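Local coordinates for protein inactive glucansucrase (Lactobacillus reuteri, PDB 5JBD) that is an inactive member of glycosyl hydrolase family 70, a large multidomain protein built around a TIM-type barrel, with a bound calcium ion, at residues A[360-365]-A[539-544]; A[569-574]-A[602-607]; A[33-38]-A[60-65]. All coordinates share one frame; numbering follows the deposited sequence.

Contacts 1 and 2 are neighbours at one end of the molecule. Their centres lie about 15 Å apart and their nearest atoms about 4 Å apart, without touching. Both reach the same antiparallel sheet, contact 1 through strand 537-542 and contact 2 through strand 564-571. Contact 3 lies on the opposite side of the chain's centre, its centre about 79 Å from that of contact 1 and about 81 Å from that of contact 2. It lies near the N-terminus of the model, where Ala38 also pairs with Ile881 close to the C-terminus. Along the chain the three follow in series, contact 3 first. None includes a residue of the calcium site formed by Glu237, Asp243, Asn287 and Asn751.

Contact 1: residues A[360-365]-A[539-544]; sequences DNIGNL and VLVGND
Asn543 and Ile362 carry this contact, one through polar groups and one through a methyl. The direct polar link is weak: Asn543 ND2 donates to Asp360 O at 3.1 Å, with a bent angle of 123° at the hydrogen. The same amide nitrogen also donates to Val352 O of helix 343-354, its stronger partner. A water bridges the segments. It accepts from Ile362 N at 2.8 Å and donates to Asn543 OD1 at 2.8 Å. Asn543 CG sits between its backbone N and carbonyl carbon (chi1 73°), which turns the amide toward 360-365.

The apolar part rests on Ile362 CD1. This methyl lies 3.6 Å from Val541 O and 4.2 Å from Val541 CG1. Ile362 CD1 is also 4.0 Å from Asn543 CG, where the two side chains pass in opposite directions. Leu511 of strand 510-515 packs on Ile362, and helix 446-455 on Val541.

The turn in 360-365 is held both from within and by Lys505. Asn361 OD1 accepts from Gly363 N at 2.9 Å, with the donor above the carbonyl plane. Lys505 NZ binds the same oxygen. Asn364 N bonds back to Asn361 O.

This is a type I turn with an Asx-turn capping bond, leading into helix 364-367. It packs against the end of strand 537-542 in the antiparallel sheet of this family 70 protein.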
loop_
_atom_site.group_PDB
_atom_site.type_symbol
_atom_site.label_atom_id
_atom_site.label_comp_id
_atom_site.label_asym_id
_atom_site.label_seq_id
_atom_site.Cartn_x
_atom_site.Cartn_y
_atom_site.Cartn_z
ATOM N N ASP A 360 0.523 28.609 5.686
ATOM C CA ASP A 360 1.783 29.124 5.171
ATOM C C ASP A 360 1.497 30.166 4.095
ATOM O O ASP A 360 0.387 30.230 3.558
ATOM C CB ASP A 360 2.650 28.013 4.595
ATOM C CG ASP A 360 3.157 27.016 5.653
ATOM O OD1 ASP A 360 2.895 27.158 6.869
ATOM O OD2 ASP A 360 3.875 26.082 5.240
ATOM N N ASN A 361 2.486 31.014 3.818
ATOM C CA ASN A 361 2.304 32.105 2.881
ATOM C C ASN A 361 2.027 31.611 1.460
ATOM O O ASN A 361 2.579 30.600 1.020
ATOM C CB ASN A 361 3.528 33.024 2.875
ATOM C CG ASN A 361 3.285 34.290 2.087
ATOM O OD1 ASN A 361 3.687 34.400 0.923
ATOM N ND2 ASN A 361 2.578 35.234 2.697
ATOM N N ILE A 362 1.169 32.347 0.755
ATOM C CA ILE A 362 0.817 32.067 -0.638
ATOM C C ILE A 362 2.047 31.856 -1.556
ATOM O O ILE A 362 2.019 31.040 -2.486
ATOM C CB ILE A 362 -0.114 33.179 -1.196
ATOM C CG1 ILE A 362 -0.978 32.669 -2.360
ATOM C CG2 ILE A 362 0.676 34.424 -1.599
ATOM C CD1 ILE A 362 -2.080 31.707 -1.951
ATOM N N GLY A 363 3.119 32.588 -1.286
ATOM C CA GLY A 363 4.354 32.470 -2.066
ATOM C C GLY A 363 5.041 31.108 -2.049
ATOM O O GLY A 363 5.859 30.816 -2.930
ATOM N N ASN A 364 4.746 30.288 -1.044
ATOM C CA ASN A 364 5.256 28.913 -1.004
ATOM C C ASN A 364 4.837 28.079 -2.224
ATOM O O ASN A 364 5.558 27.178 -2.606
ATOM C CB ASN A 364 4.843 28.192 0.283
ATOM C CG ASN A 364 5.587 28.689 1.511
ATOM O OD1 ASN A 364 6.164 29.770 1.517
ATOM N ND2 ASN A 364 5.547 27.898 2.579
ATOM N N LEU A 365 3.703 28.386 -2.843
ATOM C CA LEU A 365 3.293 27.710 -4.092
ATOM C C LEU A 365 4.286 27.913 -5.255
ATOM O O LEU A 365 4.346 27.104 -6.183
ATOM C CB LEU A 365 1.903 28.184 -4.527
ATOM C CG LEU A 365 0.746 27.887 -3.561
ATOM C CD1 LEU A 365 -0.473 28.734 -3.859
ATOM C CD2 LEU A 365 0.390 26.411 -3.593
ATOM N N VAL A 539 -4.606 31.929 -13.512
ATOM C CA VAL A 539 -5.207 31.391 -12.303
ATOM C C VAL A 539 -4.871 32.327 -11.123
ATOM O O VAL A 539 -3.702 32.557 -10.823
ATOM C CB VAL A 539 -4.672 29.976 -12.031
ATOM C CG1 VAL A 539 -5.145 29.450 -10.677
ATOM C CG2 VAL A 539 -5.095 29.041 -13.154
ATOM N N LEU A 540 -5.904 32.846 -10.471
ATOM C CA LEU A 540 -5.768 33.759 -9.327
ATOM C C LEU A 540 -6.182 33.022 -8.073
ATOM O O LEU A 540 -7.323 32.580 -7.975
ATOM C CB LEU A 540 -6.641 35.002 -9.513
ATOM C CG LEU A 540 -6.015 36.184 -10.242
ATOM C CD1 LEU A 540 -5.408 35.775 -11.571
ATOM C CD2 LEU A 540 -7.036 37.298 -10.434
ATOM N N VAL A 541 -5.270 32.910 -7.110
ATOM C CA VAL A 541 -5.533 32.215 -5.876
ATOM C C VAL A 541 -5.069 33.025 -4.671
ATOM O O VAL A 541 -3.903 33.426 -4.605
ATOM C CB VAL A 541 -4.823 30.851 -5.874
ATOM C CG1 VAL A 541 -4.983 30.162 -4.522
ATOM C CG2 VAL A 541 -5.374 29.990 -6.996
ATOM N N GLY A 542 -5.991 33.242 -3.720
ATOM C CA GLY A 542 -5.696 33.880 -2.425
ATOM C C GLY A 542 -6.108 32.994 -1.265
ATOM O O GLY A 542 -7.039 32.201 -1.406
ATOM N N ASN A 543 -5.387 33.080 -0.144
ATOM C CA ASN A 543 -5.660 32.226 1.023
ATOM C C ASN A 543 -6.017 33.024 2.291
ATOM O O ASN A 543 -5.901 32.503 3.402
ATOM C CB ASN A 543 -4.483 31.273 1.292
ATOM C CG ASN A 543 -3.256 31.968 1.873
ATOM O OD1 ASN A 543 -3.144 33.187 1.845
ATOM N ND2 ASN A 543 -2.334 31.171 2.423
ATOM N N ASP A 544 -6.443 34.272 2.124
ATOM C CA ASP A 544 -6.898 35.115 3.246
ATOM C C ASP A 544 -8.369 35.452 3.016
ATOM O O ASP A 544 -8.713 36.251 2.142
ATOM C CB ASP A 544 -6.036 36.385 3.367
ATOM C CG ASP A 544 -6.566 37.384 4.402
ATOM O OD1 ASP A 544 -7.419 37.034 5.244
ATOM O OD2 ASP A 544 -6.115 38.536 4.370
HETATM O O HOH W 1 -0.514 33.891 2.382
#

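Contact 2: residues A[569-574]-A[602-607]; sequences IDTTEN and KGYSNP
Glu573 and Lys602 form a salt bridge, with Lys602 NZ 2.9 Å from Glu573 OE2. Glu573 OE2 accepts on its syn lone pair. The two side chains cross at about a right angle. Both are bent, Glu573 at chi2 (-59°) and Lys602 at chi3 and chi4. Lys602 NZ also donates to Gly603 O at 3.2 Å, so two bonds hold the ammonium.

Asn606 ND2 comes to 2.8 Å from Thr572 O. Asn606 OD1 accepts from Tyr608 N and Val609 N, and ND2 bonds weakly to Gly575 O. A water lies within hydrogen-bonding distance of Asp570 OD1 and Thr571 O, and 3.2 Å from Tyr604 OH.

The Tyr604 ring is the centre of the packing. Thr571 CG2 lies over one face, in a CH-pi contact 3.7 Å from the ring centroid. It is placed there because CG2 is anti to the backbone N. Thr571 OG1 binds Leu613 O instead. Lys602 NZ stands 3.6 Å above the opposite face, toward the rim. Glu573 OE2 approaches CE2 of Tyr604 obliquely, at 3.3 Å. Beyond the ring, Asn606 CB rests 3.3 Å from Glu573 O.

The nearby ammonium would probably help keep Glu573 ionised. The salt bridge holds its carboxylate beside the tyrosine, where strands 564-571 and 596-605 come to their ends.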
loop_
_atom_site.group_PDB
_atom_site.type_symbol
_atom_site.label_atom_id
_atom_site.label_comp_id
_atom_site.label_asym_id
_atom_site.label_seq_id
_atom_site.Cartn_x
_atom_site.Cartn_y
_atom_site.Cartn_z
ATOM N N ILE A 569 -13.972 30.624 -14.128
ATOM C CA ILE A 569 -14.413 30.430 -12.745
ATOM C C ILE A 569 -14.186 31.732 -11.986
ATOM O O ILE A 569 -13.120 32.322 -12.095
ATOM C CB ILE A 569 -13.627 29.313 -12.021
ATOM C CG1 ILE A 569 -13.750 27.979 -12.774
ATOM C CG2 ILE A 569 -14.109 29.166 -10.573
ATOM C CD1 ILE A 569 -12.919 26.857 -12.186
ATOM N N ASP A 570 -15.175 32.142 -11.193
ATOM C CA ASP A 570 -15.052 33.286 -10.285
ATOM C C ASP A 570 -15.712 32.904 -8.956
ATOM O O ASP A 570 -16.514 31.963 -8.899
ATOM C CB ASP A 570 -15.703 34.536 -10.901
ATOM C CG ASP A 570 -15.078 35.865 -10.414
ATOM O OD1 ASP A 570 -14.365 35.892 -9.387
ATOM O OD2 ASP A 570 -15.335 36.904 -11.065
ATOM N N THR A 571 -15.360 33.621 -7.892
ATOM C CA THR A 571 -15.869 33.331 -6.548
ATOM C C THR A 571 -17.083 34.224 -6.228
ATOM O O THR A 571 -17.089 35.408 -6.572
ATOM C CB THR A 571 -14.753 33.503 -5.493
ATOM O OG1 THR A 571 -13.620 32.697 -5.861
ATOM C CG2 THR A 571 -15.212 33.092 -4.125
ATOM N N THR A 572 -18.083 33.638 -5.555
ATOM C CA THR A 572 -19.273 34.357 -5.045
ATOM C C THR A 572 -19.366 34.163 -3.535
ATOM O O THR A 572 -18.632 33.355 -2.963
ATOM C CB THR A 572 -20.586 33.822 -5.665
ATOM O OG1 THR A 572 -20.809 32.480 -5.214
ATOM C CG2 THR A 572 -20.535 33.863 -7.186
ATOM N N GLU A 573 -20.286 34.881 -2.878
ATOM C CA GLU A 573 -20.434 34.749 -1.417
ATOM C C GLU A 573 -20.739 33.309 -0.984
ATOM O O GLU A 573 -20.242 32.861 0.054
ATOM C CB GLU A 573 -21.503 35.716 -0.858
ATOM C CG GLU A 573 -21.149 37.206 -0.956
ATOM C CD GLU A 573 -19.863 37.627 -0.242
ATOM O OE1 GLU A 573 -19.459 36.994 0.768
ATOM O OE2 GLU A 573 -19.253 38.626 -0.690
ATOM N N ASN A 574 -21.528 32.591 -1.785
ATOM C CA ASN A 574 -21.927 31.203 -1.477
ATOM C C ASN A 574 -21.058 30.100 -2.093
ATOM O O ASN A 574 -21.013 28.991 -1.546
ATOM C CB ASN A 574 -23.393 30.970 -1.867
ATOM C CG ASN A 574 -24.352 31.791 -1.030
ATOM O OD1 ASN A 574 -24.068 32.140 0.126
ATOM N ND2 ASN A 574 -25.499 32.112 -1.615
ATOM N N LYS A 602 -11.510 39.940 -3.907
ATOM C CA LYS A 602 -11.634 40.111 -2.453
ATOM C C LYS A 602 -11.648 38.761 -1.756
ATOM O O LYS A 602 -11.771 37.722 -2.410
ATOM C CB LYS A 602 -12.908 40.872 -2.102
ATOM C CG LYS A 602 -14.194 40.080 -2.303
ATOM C CD LYS A 602 -15.430 40.957 -2.111
ATOM C CE LYS A 602 -15.959 40.880 -0.690
ATOM N NZ LYS A 602 -16.520 39.534 -0.347
ATOM N N GLY A 603 -11.529 38.772 -0.432
ATOM C CA GLY A 603 -11.638 37.559 0.367
ATOM C C GLY A 603 -13.078 37.057 0.507
ATOM O O GLY A 603 -14.003 37.859 0.695
ATOM N N TYR A 604 -13.253 35.737 0.415
ATOM C CA TYR A 604 -14.535 35.070 0.637
ATOM C C TYR A 604 -14.365 33.914 1.601
ATOM O O TYR A 604 -13.259 33.387 1.802
ATOM C CB TYR A 604 -15.086 34.505 -0.664
ATOM C CG TYR A 604 -15.501 35.525 -1.678
ATOM C CD1 TYR A 604 -14.596 36.018 -2.606
ATOM C CD2 TYR A 604 -16.811 35.972 -1.742
ATOM C CE1 TYR A 604 -14.979 36.938 -3.569
ATOM C CE2 TYR A 604 -17.211 36.897 -2.704
ATOM C CZ TYR A 604 -16.291 37.377 -3.610
ATOM O OH TYR A 604 -16.662 38.295 -4.568
ATOM N N SER A 605 -15.483 33.491 2.174
ATOM C CA SER A 605 -15.504 32.336 3.051
ATOM C C SER A 605 -16.772 31.549 2.753
ATOM O O SER A 605 -17.874 31.958 3.132
ATOM C CB SER A 605 -15.458 32.774 4.513
ATOM O OG SER A 605 -15.356 31.651 5.364
ATOM N N ASN A 606 -16.609 30.427 2.047
ATOM C CA ASN A 606 -17.724 29.531 1.718
ATOM C C ASN A 606 -17.178 28.093 1.581
ATOM O O ASN A 606 -15.961 27.897 1.708
ATOM C CB ASN A 606 -18.471 30.075 0.488
ATOM C CG ASN A 606 -17.650 30.016 -0.782
ATOM O OD1 ASN A 606 -17.080 28.974 -1.124
ATOM N ND2 ASN A 606 -17.622 31.122 -1.518
ATOM N N PRO A 607 -18.048 27.087 1.331
ATOM C CA PRO A 607 -17.521 25.721 1.310
ATOM C C PRO A 607 -16.449 25.439 0.240
ATOM O O PRO A 607 -15.633 24.531 0.433
ATOM C CB PRO A 607 -18.781 24.862 1.062
ATOM C CG PRO A 607 -19.915 25.703 1.555
ATOM C CD PRO A 607 -19.515 27.097 1.166
HETATM O O HOH W 2 -15.563 37.568 -7.531
#

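Contact 3: residues A[33-38]-A[60-65]; sequences TWENMA and RPYGTS
A short 3-10 turn, 33-36, docks on the chain entering strand 63-64, where Ala38 and Pro61 make a single beta bridge. Two backbone bonds join the segments. Gly63 N donates to Glu35 O at 2.9 Å. Tyr62 N donates to Met37 O at 2.8 Å. Pro61 CA adds a CA-H...O contact to the same Met37 O. A water donates to both Asn36 OD1 and Gly63 O and so bridges the segments.

Tyr62 brings the side chains together. With its CG anti to the backbone N (chi1 -178°), the ring is carried to Trp34 and Glu35. Trp34 CH2 lies over one ring face, 3.5 Å from Tyr62 CE1. The planes are inclined at 39°, an oblique aromatic pair. Glu35 OE1 lies in the plane of the tyrosine ring, at its edge, 3.7 Å from Tyr62 CD1. Glu35 CG in turn covers one face of Trp34, over its centre. The other carboxylate oxygen, Glu35 OE2, is bound by Gly32 N, and Trp34 NE1 donates to Gly30 O. Met37 CG touches Tyr62 CB at 4.2 Å.

Main-chain bonds thus link the segments directly, and the rings pack beside them. A carboxylate oxygen at the positive edge of the tyrosine ring is probably mildly favourable.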
loop_
_atom_site.group_PDB
_atom_site.type_symbol
_atom_site.label_atom_id
_atom_site.label_comp_id
_atom_site.label_asym_id
_atom_site.label_seq_id
_atom_site.Cartn_x
_atom_site.Cartn_y
_atom_site.Cartn_z
ATOM N N THR A 33 -1.582 -45.213 31.675
ATOM C CA THR A 33 -1.120 -43.837 31.383
ATOM C C THR A 33 -0.060 -43.726 30.299
ATOM O O THR A 33 0.068 -42.680 29.688
ATOM C CB THR A 33 -0.559 -43.158 32.647
ATOM O OG1 THR A 33 0.390 -44.034 33.273
ATOM C CG2 THR A 33 -1.685 -42.837 33.629
ATOM N N TRP A 34 0.702 -44.794 30.054
ATOM C CA TRP A 34 1.653 -44.821 28.921
ATOM C C TRP A 34 1.003 -44.523 27.558
ATOM O O TRP A 34 1.689 -44.082 26.638
ATOM C CB TRP A 34 2.411 -46.160 28.855
ATOM C CG TRP A 34 1.566 -47.324 28.502
ATOM C CD1 TRP A 34 0.950 -48.176 29.366
ATOM C CD2 TRP A 34 1.234 -47.776 27.181
ATOM N NE1 TRP A 34 0.253 -49.126 28.670
ATOM C CE2 TRP A 34 0.408 -48.905 27.327
ATOM C CE3 TRP A 34 1.552 -47.330 25.888
ATOM C CZ2 TRP A 34 -0.113 -49.605 26.231
ATOM C CZ3 TRP A 34 1.027 -48.031 24.785
ATOM C CH2 TRP A 34 0.210 -49.157 24.973
ATOM N N GLU A 35 -0.303 -44.764 27.450
ATOM C CA GLU A 35 -1.068 -44.488 26.226
ATOM C C GLU A 35 -1.177 -42.984 25.899
ATOM O O GLU A 35 -1.579 -42.617 24.792
ATOM C CB GLU A 35 -2.459 -45.154 26.293
ATOM C CG GLU A 35 -2.393 -46.678 26.436
ATOM C CD GLU A 35 -3.745 -47.366 26.418
ATOM O OE1 GLU A 35 -4.518 -47.137 25.469
ATOM O OE2 GLU A 35 -4.013 -48.163 27.339
ATOM N N ASN A 36 -0.785 -42.117 26.833
ATOM C CA ASN A 36 -0.545 -40.689 26.522
ATOM C C ASN A 36 0.556 -40.459 25.478
ATOM O O ASN A 36 0.620 -39.394 24.869
ATOM C CB ASN A 36 -0.169 -39.917 27.786
ATOM C CG ASN A 36 -1.264 -39.917 28.836
ATOM O OD1 ASN A 36 -2.390 -40.338 28.599
ATOM N ND2 ASN A 36 -0.921 -39.445 30.018
ATOM N N MET A 37 1.447 -41.431 25.285
ATOM C CA MET A 37 2.501 -41.322 24.265
ATOM C C MET A 37 1.922 -41.120 22.869
ATOM O O MET A 37 0.807 -41.582 22.578
ATOM C CB MET A 37 3.411 -42.570 24.270
ATOM C CG MET A 37 2.801 -43.822 23.656
ATOM S SD MET A 37 3.916 -45.251 23.690
ATOM C CE MET A 37 4.927 -44.878 22.256
ATOM N N ALA A 38 2.683 -40.451 22.004
ATOM C CA ALA A 38 2.283 -40.286 20.610
ATOM C C ALA A 38 2.024 -41.643 19.990
ATOM O O ALA A 38 2.718 -42.617 20.311
ATOM C CB ALA A 38 3.345 -39.532 19.810
ATOM N N ARG A 60 -1.964 -37.126 18.003
ATOM C CA ARG A 60 -2.772 -38.316 18.246
ATOM C C ARG A 60 -2.086 -39.153 19.315
ATOM O O ARG A 60 -1.055 -39.770 19.031
ATOM C CB ARG A 60 -2.921 -39.129 16.960
ATOM C CG ARG A 60 -3.770 -40.387 17.123
ATOM C CD ARG A 60 -3.741 -41.248 15.877
ATOM N NE ARG A 60 -4.325 -42.569 16.115
ATOM C CZ ARG A 60 -4.373 -43.543 15.208
ATOM N NH1 ARG A 60 -3.860 -43.368 13.982
ATOM N NH2 ARG A 60 -4.925 -44.713 15.531
ATOM N N PRO A 61 -2.635 -39.175 20.549
ATOM C CA PRO A 61 -2.071 -40.112 21.538
ATOM C C PRO A 61 -2.440 -41.536 21.179
ATOM O O PRO A 61 -3.350 -41.747 20.365
ATOM C CB PRO A 61 -2.758 -39.709 22.850
ATOM C CG PRO A 61 -4.060 -39.112 22.420
ATOM C CD PRO A 61 -3.789 -38.436 21.100
ATOM N N TYR A 62 -1.742 -42.507 21.764
ATOM C CA TYR A 62 -2.074 -43.919 21.529
ATOM C C TYR A 62 -3.484 -44.229 22.043
ATOM O O TYR A 62 -4.272 -44.873 21.355
ATOM C CB TYR A 62 -1.017 -44.838 22.157
ATOM C CG TYR A 62 -1.258 -46.323 21.909
ATOM C CD1 TYR A 62 -2.052 -47.059 22.776
ATOM C CD2 TYR A 62 -0.691 -46.988 20.811
ATOM C CE1 TYR A 62 -2.282 -48.412 22.578
ATOM C CE2 TYR A 62 -0.917 -48.351 20.604
ATOM C CZ TYR A 62 -1.716 -49.055 21.491
ATOM O OH TYR A 62 -1.974 -50.404 21.335
ATOM N N GLY A 63 -3.802 -43.768 23.248
ATOM C CA GLY A 63 -5.139 -43.949 23.817
ATOM C C GLY A 63 -5.535 -42.831 24.764
ATOM O O GLY A 63 -4.719 -41.961 25.065
ATOM N N THR A 64 -6.788 -42.877 25.222
ATOM C CA THR A 64 -7.356 -41.905 26.153
ATOM C C THR A 64 -8.299 -42.576 27.156
ATOM O O THR A 64 -8.741 -43.716 26.960
ATOM C CB THR A 64 -8.158 -40.800 25.417
ATOM O OG1 THR A 64 -9.331 -41.369 24.824
ATOM C CG2 THR A 64 -7.339 -40.142 24.362
ATOM N N SER A 65 -8.597 -41.866 28.241
ATOM C CA SER A 65 -9.451 -42.398 29.302
ATOM C C SER A 65 -10.277 -41.308 29.964
ATOM O O SER A 65 -9.806 -40.192 30.150
ATOM C CB SER A 65 -8.602 -43.092 30.375
ATOM O OG SER A 65 -9.402 -43.604 31.429
HETATM O O HOH W 3 -4.007 -39.713 26.565
#